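Local coordinates for protein acetyltransferase PA1377 (Pseudomonas aeruginosa, PDB 2VI7) that probably transfers an acetyl group to an amine of a still unidentified substrate, as a putative N-acetyltransferase of the GNAT family, at residues Thr126-Asn131 and Arg158-Tyr163. Sequence-based numbering, arbitrary orientation.
Sequences TVYTDN and RFVDVY
Val127 and Tyr163 form an antiparallel hydrogen-bonded pair. Tyr163 N donates to Val127 O at 2.7 Å, and Val127 N donates to Tyr163 O at 3.0 Å. The third bond differs: Thr129 N reaches Asp161 O at 3.2 Å from well above the carbonyl plane, just where strand 122-128 ends and the chain turns. Thr129 also makes a CH-pi contact. Its CG2 sits over the centre of one face of the Tyr163 ring, 3.6 Å from the centroid. A chi1 of 61° sets OG1 between the backbone N and the carbonyl carbon, which leaves CG2 as the branch over the ring. Tyr128 and Val162 form a non-hydrogen-bonded pair with diverging side chains, yet the Tyr128 ring meets two valines. Its CD2-CE2 side touches Val162 CG1 (3.4 Å from CD2) and Val160 CG2 (3.4 Å from CE2) obliquely.

Further out, Tyr128 OH is hydrogen-bonded to Val34 O, and Arg155 makes a cation-pi contact with the ring. Arg155 also forms a salt bridge with Asp130. A type I turn from Tyr128 to Asn131 leads into helix 132-140, with Asn131 at the N-cap. Strand 158-168 also pairs antiparallel with strand 144-152, where Asp161 OD1 accepts from Asp151 N. The contact joins strand 122-128 to strand 158-168 in the mixed sheet of the GNAT fold. Three backbone bonds fix this pairing, while the Thr129 methyl on Tyr163 and the valines against Tyr128 add apolar contact beside them.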
ATOM      1  N   THR A 126      -6.376   7.770  -1.977  1.00 23.54           N
ATOM      2  CA  THR A 126      -7.647   7.107  -1.711  1.00 22.71           C
ATOM      3  C   THR A 126      -8.431   8.181  -0.988  1.00 20.82           C
ATOM      4  O   THR A 126      -7.854   9.012  -0.302  1.00 20.05           O
ATOM      5  CB  THR A 126      -7.507   5.855  -0.790  1.00 23.18           C
ATOM      6  OG1 THR A 126      -6.882   6.229   0.442  1.00 26.12           O
ATOM      7  CG2 THR A 126      -6.705   4.757  -1.474  1.00 21.24           C
ATOM      8  N   VAL A 127      -9.740   8.182  -1.171  1.00 20.16           N
ATOM      9  CA  VAL A 127     -10.596   9.172  -0.534  1.00 19.99           C
ATOM     10  C   VAL A 127     -11.948   8.511  -0.263  1.00 20.46           C
ATOM     11  O   VAL A 127     -12.428   7.694  -1.052  1.00 21.78           O
ATOM     12  CB  VAL A 127     -10.749  10.453  -1.450  1.00 19.77           C
ATOM     13  CG1 VAL A 127     -11.147  10.070  -2.842  1.00 19.13           C
ATOM     14  CG2 VAL A 127     -11.813  11.360  -0.934  1.00 19.62           C
ATOM     15  N   TYR A 128     -12.554   8.833   0.870  1.00 20.67           N
ATOM     16  CA  TYR A 128     -13.850   8.253   1.211  1.00 20.81           C
ATOM     17  C   TYR A 128     -14.891   8.618   0.166  1.00 20.85           C
ATOM     18  O   TYR A 128     -15.002   9.776  -0.208  1.00 22.28           O
ATOM     19  CB  TYR A 128     -14.256   8.741   2.591  1.00 20.84           C
ATOM     20  CG  TYR A 128     -13.354   8.169   3.664  1.00 22.40           C
ATOM     21  CD1 TYR A 128     -12.714   8.991   4.589  1.00 21.22           C
ATOM     22  CD2 TYR A 128     -13.120   6.791   3.741  1.00 22.30           C
ATOM     23  CE1 TYR A 128     -11.862   8.454   5.568  1.00 20.52           C
ATOM     24  CE2 TYR A 128     -12.267   6.248   4.710  1.00 22.61           C
ATOM     25  CZ  TYR A 128     -11.644   7.086   5.620  1.00 21.67           C
ATOM     26  OH  TYR A 128     -10.803   6.563   6.581  1.00 25.07           O
ATOM     27  N   THR A 129     -15.654   7.629  -0.300  1.00 21.79           N
ATOM     28  CA  THR A 129     -16.658   7.848  -1.347  1.00 23.01           C
ATOM     29  C   THR A 129     -17.690   8.949  -1.122  1.00 25.89           C
ATOM     30  O   THR A 129     -18.256   9.472  -2.088  1.00 28.25           O
ATOM     31  CB  THR A 129     -17.444   6.560  -1.677  1.00 19.77           C
ATOM     32  OG1 THR A 129     -18.141   6.111  -0.511  1.00 23.82           O
ATOM     33  CG2 THR A 129     -16.517   5.482  -2.166  1.00 17.43           C
ATOM     34  N   ASP A 130     -17.935   9.318   0.130  1.00 28.67           N
ATOM     35  CA  ASP A 130     -18.926  10.355   0.420  1.00 29.12           C
ATOM     36  C   ASP A 130     -18.320  11.716   0.762  1.00 29.72           C
ATOM     37  O   ASP A 130     -19.038  12.630   1.178  1.00 31.70           O
ATOM     38  CB  ASP A 130     -19.846   9.886   1.554  1.00 31.25           C
ATOM     39  CG  ASP A 130     -19.124   9.756   2.892  1.00 34.95           C
ATOM     40  OD1 ASP A 130     -17.877   9.852   2.919  1.00 35.11           O
ATOM     41  OD2 ASP A 130     -19.812   9.551   3.921  1.00 36.58           O
ATOM     42  N   ASN A 131     -17.003  11.857   0.591  1.00 29.36           N
ATOM     43  CA  ASN A 131     -16.321  13.125   0.871  1.00 28.51           C
ATOM     44  C   ASN A 131     -16.268  13.931  -0.428  1.00 27.52           C
ATOM     45  O   ASN A 131     -15.266  13.918  -1.134  1.00 26.25           O
ATOM     46  CB  ASN A 131     -14.902  12.864   1.384  1.00 28.40           C
ATOM     47  CG  ASN A 131     -14.233  14.119   1.939  1.00 29.21           C
ATOM     48  OD1 ASN A 131     -14.750  15.232   1.815  1.00 29.53           O
ATOM     49  ND2 ASN A 131     -13.065  13.939   2.551  1.00 28.19           N
ATOM     50  N   ARG A 158     -17.839   2.239  11.782  1.00 30.65           N
ATOM     51  CA  ARG A 158     -18.317   1.371  10.716  1.00 30.07           C
ATOM     52  C   ARG A 158     -17.327   1.320   9.568  1.00 28.96           C
ATOM     53  O   ARG A 158     -16.475   2.185   9.436  1.00 29.45           O
ATOM     54  CB  ARG A 158     -19.674   1.863  10.203  1.00 32.64           C
ATOM     55  CG  ARG A 158     -19.654   3.265   9.625  1.00 34.16           C
ATOM     56  CD  ARG A 158     -21.023   3.647   9.090  1.00 37.07           C
ATOM     57  N   PHE A 159     -17.437   0.288   8.747  1.00 29.23           N
ATOM     58  CA  PHE A 159     -16.567   0.141   7.588  1.00 29.52           C
ATOM     59  C   PHE A 159     -17.120   0.993   6.455  1.00 29.16           C
ATOM     60  O   PHE A 159     -18.299   0.913   6.116  1.00 30.19           O
ATOM     61  CB  PHE A 159     -16.497  -1.324   7.185  1.00 29.15           C
ATOM     62  CG  PHE A 159     -15.801  -2.185   8.187  1.00 29.78           C
ATOM     63  CD1 PHE A 159     -16.273  -3.458   8.465  1.00 30.60           C
ATOM     64  CD2 PHE A 159     -14.686  -1.708   8.872  1.00 30.71           C
ATOM     65  CE1 PHE A 159     -15.634  -4.259   9.385  1.00 32.32           C
ATOM     66  CE2 PHE A 159     -14.034  -2.495   9.795  1.00 31.79           C
ATOM     67  CZ  PHE A 159     -14.513  -3.772  10.064  1.00 32.19           C
ATOM     68  N   VAL A 160     -16.257   1.831   5.896  1.00 28.48           N
ATOM     69  CA  VAL A 160     -16.640   2.727   4.824  1.00 26.42           C
ATOM     70  C   VAL A 160     -15.837   2.415   3.572  1.00 26.67           C
ATOM     71  O   VAL A 160     -14.812   1.739   3.637  1.00 26.37           O
ATOM     72  CB  VAL A 160     -16.411   4.195   5.242  1.00 26.78           C
ATOM     73  CG1 VAL A 160     -17.281   4.537   6.460  1.00 24.86           C
ATOM     74  CG2 VAL A 160     -14.953   4.414   5.563  1.00 26.13           C
ATOM     75  N   ASP A 161     -16.312   2.891   2.428  1.00 26.41           N
ATOM     76  CA  ASP A 161     -15.622   2.651   1.171  1.00 25.74           C
ATOM     77  C   ASP A 161     -14.787   3.863   0.774  1.00 23.89           C
ATOM     78  O   ASP A 161     -14.956   4.950   1.313  1.00 24.21           O
ATOM     79  CB  ASP A 161     -16.630   2.349   0.052  1.00 28.31           C
ATOM     80  CG  ASP A 161     -17.680   1.323   0.459  1.00 31.23           C
ATOM     81  OD1 ASP A 161     -17.339   0.344   1.158  1.00 31.11           O
ATOM     82  OD2 ASP A 161     -18.855   1.490   0.060  1.00 32.73           O
ATOM     83  N   VAL A 162     -13.867   3.656  -0.158  1.00 22.63           N
ATOM     84  CA  VAL A 162     -13.040   4.740  -0.654  1.00 21.35           C
ATOM     85  C   VAL A 162     -12.904   4.592  -2.151  1.00 20.45           C
ATOM     86  O   VAL A 162     -13.131   3.523  -2.708  1.00 18.68           O
ATOM     87  CB  VAL A 162     -11.586   4.732  -0.075  1.00 21.61           C
ATOM     88  CG1 VAL A 162     -11.613   4.757   1.439  1.00 22.04           C
ATOM     89  CG2 VAL A 162     -10.808   3.530  -0.606  1.00 20.58           C
ATOM     90  N   TYR A 163     -12.554   5.692  -2.794  1.00 20.37           N
ATOM     91  CA  TYR A 163     -12.292   5.693  -4.218  1.00 22.33           C
ATOM     92  C   TYR A 163     -10.769   5.680  -4.312  1.00 22.89           C
ATOM     93  O   TYR A 163     -10.081   6.418  -3.603  1.00 23.90           O
ATOM     94  CB  TYR A 163     -12.833   6.960  -4.884  1.00 21.81           C
ATOM     95  CG  TYR A 163     -14.320   6.938  -5.113  1.00 22.36           C
ATOM     96  CD1 TYR A 163     -15.119   8.024  -4.776  1.00 21.90           C
ATOM     97  CD2 TYR A 163     -14.933   5.827  -5.676  1.00 24.27           C
ATOM     98  CE1 TYR A 163     -16.498   7.997  -4.995  1.00 23.94           C
ATOM     99  CE2 TYR A 163     -16.309   5.791  -5.898  1.00 24.11           C
ATOM    100  CZ  TYR A 163     -17.085   6.877  -5.553  1.00 23.96           C
ATOM    101  OH  TYR A 163     -18.450   6.819  -5.757  1.00 27.66           O
TER